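Local atomic coordinates of RNA-binding protein Smaug (Drosophila melanogaster, PDB entry 1OXJ), a protein that probably recognises RNA hairpins through its SAM domain, which is joined to a helical PHAT domain in the RNA-binding region. Residues A[33-38]-A[60-65]; A[74-79]-A[120-125]; A[144-149]-A[160-165]. All coordinates share one frame; numbering follows the deposited sequence.

Interaction 1 of 3, residues A[33-38]-A[60-65]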
loop_
_atom_site.group_PDB
_atom_site.type_symbol
_atom_site.label_atom_id
_atom_site.label_comp_id
_atom_site.label_asym_id
_atom_site.label_seq_id
_atom_site.Cartn_x
_atom_site.Cartn_y
_atom_site.Cartn_z
ATOM N N GLU A 33 17.161 3.957 3.403
ATOM C CA GLU A 33 17.421 4.813 4.558
ATOM C C GLU A 33 16.135 5.081 5.328
ATOM O O GLU A 33 16.139 5.105 6.566
ATOM C CB GLU A 33 18.051 6.134 4.113
ATOM C CG GLU A 33 19.490 5.978 3.612
ATOM C CD GLU A 33 20.110 7.305 3.221
ATOM O OE1 GLU A 33 19.558 7.990 2.327
ATOM O OE2 GLU A 33 21.151 7.661 3.810
ATOM N N MET A 34 15.039 5.287 4.597
ATOM C CA MET A 34 13.737 5.528 5.223
ATOM C C MET A 34 13.412 4.389 6.177
ATOM O O MET A 34 12.929 4.623 7.285
ATOM C CB MET A 34 12.617 5.644 4.159
ATOM C CG MET A 34 11.149 5.498 4.710
ATOM S SD MET A 34 9.838 5.661 3.462
ATOM C CE MET A 34 9.964 4.090 2.635
ATOM N N LEU A 35 13.685 3.158 5.749
ATOM C CA LEU A 35 13.393 1.983 6.571
ATOM C C LEU A 35 14.303 1.827 7.785
ATOM O O LEU A 35 14.066 0.971 8.631
ATOM C CB LEU A 35 13.436 0.706 5.722
ATOM C CG LEU A 35 12.390 0.647 4.602
ATOM C CD1 LEU A 35 12.492 -0.683 3.868
ATOM C CD2 LEU A 35 10.993 0.829 5.182
ATOM N N LEU A 36 15.337 2.662 7.875
ATOM C CA LEU A 36 16.263 2.614 9.005
ATOM C C LEU A 36 15.883 3.634 10.072
ATOM O O LEU A 36 16.516 3.709 11.124
ATOM C CB LEU A 36 17.693 2.888 8.533
ATOM C CG LEU A 36 18.279 1.834 7.591
ATOM C CD1 LEU A 36 19.693 2.229 7.190
ATOM C CD2 LEU A 36 18.271 0.481 8.281
ATOM N N ILE A 37 14.842 4.413 9.799
ATOM C CA ILE A 37 14.386 5.441 10.728
ATOM C C ILE A 37 13.857 4.892 12.047
ATOM O O ILE A 37 13.042 3.964 12.066
ATOM C CB ILE A 37 13.284 6.308 10.084
ATOM C CG1 ILE A 37 13.901 7.201 9.005
ATOM C CG2 ILE A 37 12.572 7.131 11.146
ATOM C CD1 ILE A 37 12.886 7.987 8.194
ATOM N N THR A 38 14.327 5.478 13.144
ATOM C CA THR A 38 13.906 5.094 14.491
ATOM C C THR A 38 13.396 6.331 15.220
ATOM O O THR A 38 13.725 7.462 14.840
ATOM C CB THR A 38 15.076 4.496 15.300
ATOM O OG1 THR A 38 16.182 5.407 15.290
ATOM C CG2 THR A 38 15.509 3.168 14.712
ATOM N N ASP A 60 7.590 1.232 11.073
ATOM C CA ASP A 60 7.586 -0.158 11.507
ATOM C C ASP A 60 6.499 -0.906 10.746
ATOM O O ASP A 60 6.712 -2.033 10.298
ATOM C CB ASP A 60 7.337 -0.260 13.015
ATOM C CG ASP A 60 8.497 0.272 13.827
ATOM O OD1 ASP A 60 9.640 -0.155 13.565
ATOM O OD2 ASP A 60 8.269 1.113 14.722
ATOM N N LYS A 61 5.341 -0.272 10.578
ATOM C CA LYS A 61 4.253 -0.913 9.853
ATOM C C LYS A 61 4.644 -1.120 8.396
ATOM O O LYS A 61 4.193 -2.066 7.757
ATOM C CB LYS A 61 2.965 -0.084 9.943
ATOM C CG LYS A 61 2.380 -0.052 11.343
ATOM C CD LYS A 61 0.972 0.525 11.368
ATOM C CE LYS A 61 0.431 0.537 12.789
ATOM N NZ LYS A 61 -0.966 1.039 12.844
ATOM N N LEU A 62 5.481 -0.229 7.867
ATOM C CA LEU A 62 5.937 -0.370 6.490
ATOM C C LEU A 62 6.695 -1.682 6.389
ATOM O O LEU A 62 6.543 -2.435 5.423
ATOM C CB LEU A 62 6.873 0.783 6.090
ATOM C CG LEU A 62 6.244 2.147 5.796
ATOM C CD1 LEU A 62 7.310 3.094 5.200
ATOM C CD2 LEU A 62 5.088 1.964 4.805
ATOM N N LYS A 63 7.499 -1.968 7.407
ATOM C CA LYS A 63 8.292 -3.192 7.409
ATOM C C LYS A 63 7.436 -4.447 7.483
ATOM O O LYS A 63 7.881 -5.522 7.090
ATOM C CB LYS A 63 9.290 -3.189 8.573
ATOM C CG LYS A 63 10.282 -2.035 8.577
ATOM C CD LYS A 63 11.317 -2.243 9.679
ATOM C CE LYS A 63 11.946 -0.941 10.137
ATOM N NZ LYS A 63 10.990 -0.106 10.933
ATOM N N GLU A 64 6.206 -4.313 7.967
ATOM C CA GLU A 64 5.306 -5.461 8.077
ATOM C C GLU A 64 4.453 -5.713 6.833
ATOM O O GLU A 64 3.769 -6.729 6.734
ATOM C CB GLU A 64 4.382 -5.292 9.282
ATOM C CG GLU A 64 5.070 -5.478 10.625
ATOM C CD GLU A 64 5.861 -6.776 10.691
ATOM O OE1 GLU A 64 5.284 -7.850 10.406
ATOM O OE2 GLU A 64 7.064 -6.722 11.029
ATOM N N ARG A 65 4.507 -4.798 5.871
ATOM C CA ARG A 65 3.711 -4.947 4.665
ATOM C C ARG A 65 3.760 -6.326 4.010
ATOM O O ARG A 65 2.714 -6.900 3.700
ATOM C CB ARG A 65 4.096 -3.873 3.650
ATOM C CG ARG A 65 3.578 -2.489 4.005
ATOM C CD ARG A 65 4.091 -1.458 3.031
ATOM N NE ARG A 65 5.558 -1.398 3.037
ATOM C CZ ARG A 65 6.264 -0.643 2.206
ATOM N NH1 ARG A 65 5.632 0.112 1.314
ATOM N NH2 ARG A 65 7.593 -0.653 2.249
HETATM O O HOH W 1 10.979 2.250 13.354
#
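M34 and L35, in the type I turn M34-I37 next to helix 31-34, meet L62 and K63 of the long helix 49-77 within the SAM domain, a small all-helical fold. Along the long helix, D60 comes first: it does not touch the turn itself, but its OD1 takes a salt bridge from K63 NZ, met from above the carboxylate plane, and a water lies within bonding distance of both sides, 2.8 Å from D60 OD1 and 3.0 Å from I37 O. L62 follows. Its CD1 sits 3.8 Å from M34 CE, the two side chains crossing at about a right angle. M34 reaches this place with CG anti to the backbone N (chi1 164°) and a bend about chi3; a flexible thioether suits a buried pocket also lined by I10. L62 CB packs 4.2 Å from L35 CD2. K63 CE, next to the ammonium, lies 3.2 Å from L35 O, while a bend at chi4 (72°) carries NZ to D60. Last is R65, whose guanidinium has L62 CD2 3.7 Å above one face, toward the rim, with NH1 hydrogen-bonded to P97 O and T96 OG1, and NE hydrogen-bonded to L62 O at 2.8 Å.

Interaction 2 of 3, residues A[74-79]-A[120-125]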
loop_
_atom_site.group_PDB
_atom_site.type_symbol
_atom_site.label_atom_id
_atom_site.label_comp_id
_atom_site.label_asym_id
_atom_site.label_seq_id
_atom_site.Cartn_x
_atom_site.Cartn_y
_atom_site.Cartn_z
ATOM N N GLN A 74 -3.280 -15.397 1.938
ATOM C CA GLN A 74 -3.568 -16.694 2.532
ATOM C C GLN A 74 -4.991 -16.839 3.064
ATOM O O GLN A 74 -5.711 -17.764 2.682
ATOM C CB GLN A 74 -2.569 -16.958 3.656
ATOM C CG GLN A 74 -2.747 -18.275 4.364
ATOM C CD GLN A 74 -1.825 -18.392 5.558
ATOM O OE1 GLN A 74 -0.602 -18.289 5.422
ATOM N NE2 GLN A 74 -2.405 -18.601 6.740
ATOM N N GLU A 75 -5.394 -15.924 3.940
ATOM C CA GLU A 75 -6.727 -15.980 4.529
ATOM C C GLU A 75 -7.883 -15.759 3.562
ATOM O O GLU A 75 -9.013 -16.140 3.852
ATOM C CB GLU A 75 -6.819 -14.999 5.693
ATOM C CG GLU A 75 -6.002 -15.438 6.895
ATOM C CD GLU A 75 -6.133 -14.489 8.063
ATOM O OE1 GLU A 75 -7.280 -14.172 8.453
ATOM O OE2 GLU A 75 -5.089 -14.064 8.598
ATOM N N LEU A 76 -7.618 -15.133 2.421
ATOM C CA LEU A 76 -8.678 -14.938 1.437
ATOM C C LEU A 76 -8.819 -16.243 0.664
ATOM O O LEU A 76 -9.927 -16.678 0.341
ATOM C CB LEU A 76 -8.336 -13.799 0.470
ATOM C CG LEU A 76 -8.560 -12.372 0.978
ATOM C CD1 LEU A 76 -8.056 -11.383 -0.058
ATOM C CD2 LEU A 76 -10.042 -12.149 1.267
ATOM N N LEU A 77 -7.684 -16.868 0.372
ATOM C CA LEU A 77 -7.684 -18.127 -0.357
ATOM C C LEU A 77 -8.315 -19.245 0.470
ATOM O O LEU A 77 -8.864 -20.197 -0.084
ATOM C CB LEU A 77 -6.255 -18.527 -0.729
ATOM C CG LEU A 77 -5.543 -17.681 -1.783
ATOM C CD1 LEU A 77 -4.100 -18.139 -1.909
ATOM C CD2 LEU A 77 -6.270 -17.809 -3.112
ATOM N N SER A 78 -8.232 -19.131 1.793
ATOM C CA SER A 78 -8.787 -20.152 2.677
ATOM C C SER A 78 -10.240 -19.861 3.021
ATOM O O SER A 78 -10.942 -20.724 3.547
ATOM C CB SER A 78 -7.968 -20.244 3.967
ATOM O OG SER A 78 -8.175 -19.106 4.786
ATOM N N GLY A 79 -10.688 -18.646 2.716
ATOM C CA GLY A 79 -12.054 -18.265 3.015
ATOM C C GLY A 79 -12.197 -17.779 4.445
ATOM O O GLY A 79 -13.307 -17.575 4.929
ATOM N N ASP A 120 -5.415 -9.120 -7.311
ATOM C CA ASP A 120 -5.976 -10.137 -8.208
ATOM C C ASP A 120 -6.896 -11.091 -7.453
ATOM O O ASP A 120 -7.995 -11.411 -7.919
ATOM C CB ASP A 120 -4.868 -10.952 -8.889
ATOM C CG ASP A 120 -4.120 -10.161 -9.950
ATOM O OD1 ASP A 120 -4.712 -9.230 -10.530
ATOM O OD2 ASP A 120 -2.942 -10.486 -10.216
ATOM N N ILE A 121 -6.445 -11.546 -6.287
ATOM C CA ILE A 121 -7.241 -12.456 -5.469
ATOM C C ILE A 121 -8.530 -11.770 -5.017
ATOM O O ILE A 121 -9.608 -12.359 -5.094
ATOM C CB ILE A 121 -6.459 -12.913 -4.231
ATOM C CG1 ILE A 121 -5.205 -13.675 -4.669
ATOM C CG2 ILE A 121 -7.342 -13.779 -3.344
ATOM C CD1 ILE A 121 -4.306 -14.086 -3.536
ATOM N N VAL A 122 -8.415 -10.526 -4.556
ATOM C CA VAL A 122 -9.577 -9.765 -4.101
ATOM C C VAL A 122 -10.601 -9.577 -5.216
ATOM O O VAL A 122 -11.768 -9.937 -5.064
ATOM C CB VAL A 122 -9.164 -8.367 -3.564
ATOM C CG1 VAL A 122 -10.402 -7.484 -3.365
ATOM C CG2 VAL A 122 -8.434 -8.516 -2.246
ATOM N N THR A 123 -10.171 -9.012 -6.340
ATOM C CA THR A 123 -11.095 -8.783 -7.444
ATOM C C THR A 123 -11.670 -10.094 -7.972
ATOM O O THR A 123 -12.795 -10.126 -8.473
ATOM C CB THR A 123 -10.414 -8.006 -8.591
ATOM O OG1 THR A 123 -9.309 -8.759 -9.098
ATOM C CG2 THR A 123 -9.908 -6.658 -8.085
ATOM N N ASN A 124 -10.907 -11.178 -7.850
ATOM C CA ASN A 124 -11.376 -12.484 -8.309
ATOM C C ASN A 124 -12.387 -13.090 -7.338
ATOM O O ASN A 124 -13.380 -13.687 -7.757
ATOM C CB ASN A 124 -10.202 -13.448 -8.485
ATOM C CG ASN A 124 -9.392 -13.162 -9.741
ATOM O OD1 ASN A 124 -8.380 -13.819 -10.002
ATOM N ND2 ASN A 124 -9.835 -12.182 -10.528
ATOM N N THR A 125 -12.118 -12.951 -6.044
ATOM C CA THR A 125 -13.009 -13.470 -5.018
ATOM C C THR A 125 -14.323 -12.711 -5.118
ATOM O O THR A 125 -15.409 -13.276 -4.956
ATOM C CB THR A 125 -12.413 -13.259 -3.615
ATOM O OG1 THR A 125 -11.280 -14.119 -3.449
ATOM C CG2 THR A 125 -13.444 -13.562 -2.534
#
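L76, near the end of helix 49-77, packs against I121 and V122 of helix 111-127, where CA of L76 and CA of I121 stand 7.5 Å apart. Both segments lie in the PHAT domain, a helical fold named for its pseudo-HEAT analogous topology; helix 49-77 reaches it from the SAM domain, and this contact joins the tail of that long helix to a later helix of the fold. Starting at the backbone, L76 CB already lies 3.9 Å from I121 CG2. From there CG is anti to the carbonyl carbon (chi1 -79°), and the chain continues outward to a fork. One branch, CD1, does the reaching: it comes within 3.6 Å of V122 CG2 and 4.1 Å of I121 CG2, so it nestles beside two methyls from successive residues. The other branch, CD2, makes no comparably close approach to residues 120-125, while the side chain as a whole is also covered by L83 and A86 of helix 83-91. A leucine suits this buried place because its forked end sets a methyl against both beta-branched neighbours.

L77 adds the outer margin of the contact, crossing I121 at about a right angle with CD2 4.2 Å from I121 CG2 and CG equally far from I121 CD1. I121 CG2 thus serves both leucines, and CD1 adds a contact to L77. T125 OG1 donates to I121 O at 2.9 Å, beside the backbone bond from T125 N. With hydrocarbon meeting hydrocarbon and no hydrogen bond crossing, the contact between these segments rests on van der Waals packing and, where buried, on the hydrophobic effect.

Interaction 3 of 3, residues A[144-149]-A[160-165]; sequences WILDRS and SQLKDL
Between the two segments the closest CA atoms are those of L146 and L162, 6.6 Å apart, where 144-149 and 160-165 run in broadly opposing directions. Both segments are helical throughout, with regular bonds such as S149 N to I145 O and L165 N to Q161 O, and each turns a small set of side chains inward. L162 makes the closest approaches, and L146 is its equal in the surface it buries here. The CG of L162 is anti to the carbonyl carbon (chi1 -72°), which sets the forked end facing the other helix: CD1 rests against the backbone of S149, 3.7 Å from S149 O, and reaches 4.1 Å from S149 CB, while CD2 lies 4.4 Å from L146 CD2. Leucine suits both inward positions, since each can present a methyl to the other. The small side chain of S149 leaves its backbone within reach of the L162 methyl.

Being buried, the serine hydroxyl needs a partner, and it finds one in its own helix: S149 OG donates to I145 O at 2.9 Å, approaching 45° above the carbonyl plane, so that this oxygen is gripped by both the hydroxyl and the amide N of S149. The pairing is a hairpin of consecutive helices, 136-150 and 159-170, in the PHAT domain, and helix 111-127 lies against both, with I119 touching L146 and L165, and F115 touching S149.

A charged link also joins the two helices beyond the leucines. D147 OD1 pairs in a salt bridge with K166 NZ of helix 159-170, while D147 OD2 has a salt bridge with R148 NH1 at 3.3 Å, whose hydrogen bond is weak.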
loop_
_atom_site.group_PDB
_atom_site.type_symbol
_atom_site.label_atom_id
_atom_site.label_comp_id
_atom_site.label_asym_id
_atom_site.label_seq_id
_atom_site.Cartn_x
_atom_site.Cartn_y
_atom_site.Cartn_z
ATOM N N TRP A 144 -11.480 2.916 -5.168
ATOM C CA TRP A 144 -10.550 3.975 -4.794
ATOM C C TRP A 144 -9.125 3.401 -4.757
ATOM O O TRP A 144 -8.164 4.045 -5.180
ATOM C CB TRP A 144 -10.911 4.525 -3.420
ATOM C CG TRP A 144 -9.921 5.501 -2.890
ATOM C CD1 TRP A 144 -9.801 6.826 -3.224
ATOM C CD2 TRP A 144 -8.891 5.231 -1.937
ATOM N NE1 TRP A 144 -8.758 7.394 -2.530
ATOM C CE2 TRP A 144 -8.182 6.437 -1.734
ATOM C CE3 TRP A 144 -8.496 4.084 -1.231
ATOM C CZ2 TRP A 144 -7.098 6.530 -0.852
ATOM C CZ3 TRP A 144 -7.418 4.177 -0.353
ATOM C CH2 TRP A 144 -6.733 5.393 -0.173
ATOM N N ILE A 145 -8.988 2.185 -4.240
ATOM C CA ILE A 145 -7.671 1.549 -4.184
ATOM C C ILE A 145 -7.101 1.373 -5.598
ATOM O O ILE A 145 -5.942 1.715 -5.863
ATOM C CB ILE A 145 -7.758 0.162 -3.501
ATOM C CG1 ILE A 145 -8.045 0.338 -2.004
ATOM C CG2 ILE A 145 -6.444 -0.619 -3.722
ATOM C CD1 ILE A 145 -8.363 -0.990 -1.281
ATOM N N LEU A 146 -7.904 0.829 -6.503
ATOM C CA LEU A 146 -7.444 0.632 -7.873
ATOM C C LEU A 146 -7.055 1.991 -8.430
ATOM O O LEU A 146 -6.053 2.133 -9.125
ATOM C CB LEU A 146 -8.552 0.004 -8.723
ATOM C CG LEU A 146 -8.981 -1.399 -8.279
ATOM C CD1 LEU A 146 -10.136 -1.890 -9.134
ATOM C CD2 LEU A 146 -7.801 -2.347 -8.381
ATOM N N ASP A 147 -7.859 2.987 -8.086
ATOM C CA ASP A 147 -7.656 4.362 -8.514
ATOM C C ASP A 147 -6.263 4.866 -8.125
ATOM O O ASP A 147 -5.523 5.376 -8.966
ATOM C CB ASP A 147 -8.750 5.230 -7.887
ATOM C CG ASP A 147 -9.052 6.467 -8.698
ATOM O OD1 ASP A 147 -9.048 6.378 -9.946
ATOM O OD2 ASP A 147 -9.312 7.524 -8.086
ATOM N N ARG A 148 -5.903 4.713 -6.855
ATOM C CA ARG A 148 -4.595 5.148 -6.372
ATOM C C ARG A 148 -3.475 4.266 -6.928
ATOM O O ARG A 148 -2.363 4.736 -7.137
ATOM C CB ARG A 148 -4.548 5.110 -4.841
ATOM C CG ARG A 148 -5.508 6.065 -4.141
ATOM C CD ARG A 148 -5.022 7.511 -4.210
ATOM N NE ARG A 148 -5.085 8.067 -5.561
ATOM C CZ ARG A 148 -6.208 8.431 -6.174
ATOM N NH1 ARG A 148 -7.377 8.303 -5.557
ATOM N NH2 ARG A 148 -6.166 8.927 -7.405
ATOM N N SER A 149 -3.770 2.988 -7.162
ATOM C CA SER A 149 -2.769 2.060 -7.692
ATOM C C SER A 149 -2.422 2.387 -9.151
ATOM O O SER A 149 -1.266 2.257 -9.577
ATOM C CB SER A 149 -3.284 0.615 -7.598
ATOM O OG SER A 149 -3.496 0.231 -6.246
ATOM N N SER A 160 -2.178 -0.237 -17.294
ATOM C CA SER A 160 -3.160 -0.668 -18.284
ATOM C C SER A 160 -4.034 -1.795 -17.753
ATOM O O SER A 160 -5.256 -1.755 -17.873
ATOM C CB SER A 160 -2.459 -1.120 -19.571
ATOM O OG SER A 160 -3.404 -1.577 -20.523
ATOM N N GLN A 161 -3.402 -2.800 -17.162
ATOM C CA GLN A 161 -4.137 -3.930 -16.618
ATOM C C GLN A 161 -5.036 -3.483 -15.461
ATOM O O GLN A 161 -6.125 -4.030 -15.261
ATOM C CB GLN A 161 -3.164 -5.012 -16.134
ATOM C CG GLN A 161 -2.212 -5.541 -17.210
ATOM C CD GLN A 161 -0.967 -4.674 -17.397
ATOM O OE1 GLN A 161 -1.056 -3.495 -17.755
ATOM N NE2 GLN A 161 0.203 -5.261 -17.154
ATOM N N LEU A 162 -4.581 -2.488 -14.705
ATOM C CA LEU A 162 -5.353 -1.984 -13.571
ATOM C C LEU A 162 -6.589 -1.227 -14.046
ATOM O O LEU A 162 -7.670 -1.393 -13.488
ATOM C CB LEU A 162 -4.480 -1.081 -12.688
ATOM C CG LEU A 162 -3.410 -1.828 -11.878
ATOM C CD1 LEU A 162 -2.390 -0.854 -11.300
ATOM C CD2 LEU A 162 -4.095 -2.636 -10.774
ATOM N N LYS A 163 -6.432 -0.404 -15.081
ATOM C CA LYS A 163 -7.564 0.347 -15.617
ATOM C C LYS A 163 -8.599 -0.637 -16.148
ATOM O O LYS A 163 -9.799 -0.444 -15.976
ATOM C CB LYS A 163 -7.112 1.278 -16.745
ATOM C CG LYS A 163 -6.110 2.338 -16.316
ATOM C CD LYS A 163 -5.630 3.145 -17.517
ATOM C CE LYS A 163 -4.534 4.118 -17.118
ATOM N NZ LYS A 163 -4.021 4.900 -18.282
ATOM N N ASP A 164 -8.126 -1.694 -16.795
ATOM C CA ASP A 164 -9.022 -2.712 -17.333
ATOM C C ASP A 164 -9.813 -3.339 -16.194
ATOM O O ASP A 164 -11.043 -3.383 -16.229
ATOM C CB ASP A 164 -8.227 -3.806 -18.060
ATOM C CG ASP A 164 -7.625 -3.325 -19.369
ATOM O OD1 ASP A 164 -6.850 -4.090 -19.980
ATOM O OD2 ASP A 164 -7.927 -2.188 -19.788
ATOM N N LEU A 165 -9.093 -3.808 -15.178
ATOM C CA LEU A 165 -9.700 -4.445 -14.013
ATOM C C LEU A 165 -10.755 -3.532 -13.378
ATOM O O LEU A 165 -11.882 -3.960 -13.108
ATOM C CB LEU A 165 -8.617 -4.778 -12.982
ATOM C CG LEU A 165 -8.814 -6.002 -12.078
ATOM C CD1 LEU A 165 -7.707 -6.028 -11.036
ATOM C CD2 LEU A 165 -10.174 -5.964 -11.400
#

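How the interactions relate
The three contacts follow one another along the chain. Interaction 1 lies in the SAM domain and interactions 2 and 3 in the PHAT domain. Helix 49-77 is the common element of interactions 1 and 2: it gives its 60-65 segment to the first and its last turns to the second, whose centre is about 26 Å away and whose nearest atoms are about 11 Å off. Interactions 2 and 3, with centres about 17 Å apart, touch directly: T123 CG2 of helix 111-127 meets L165 CD2 of helix 159-170 at 3.4 Å, so the two contacts share a packed boundary. Interaction 3 lies across the chain's centre from interaction 1, about 26 Å between centres. None of the three includes RNA or another ligand.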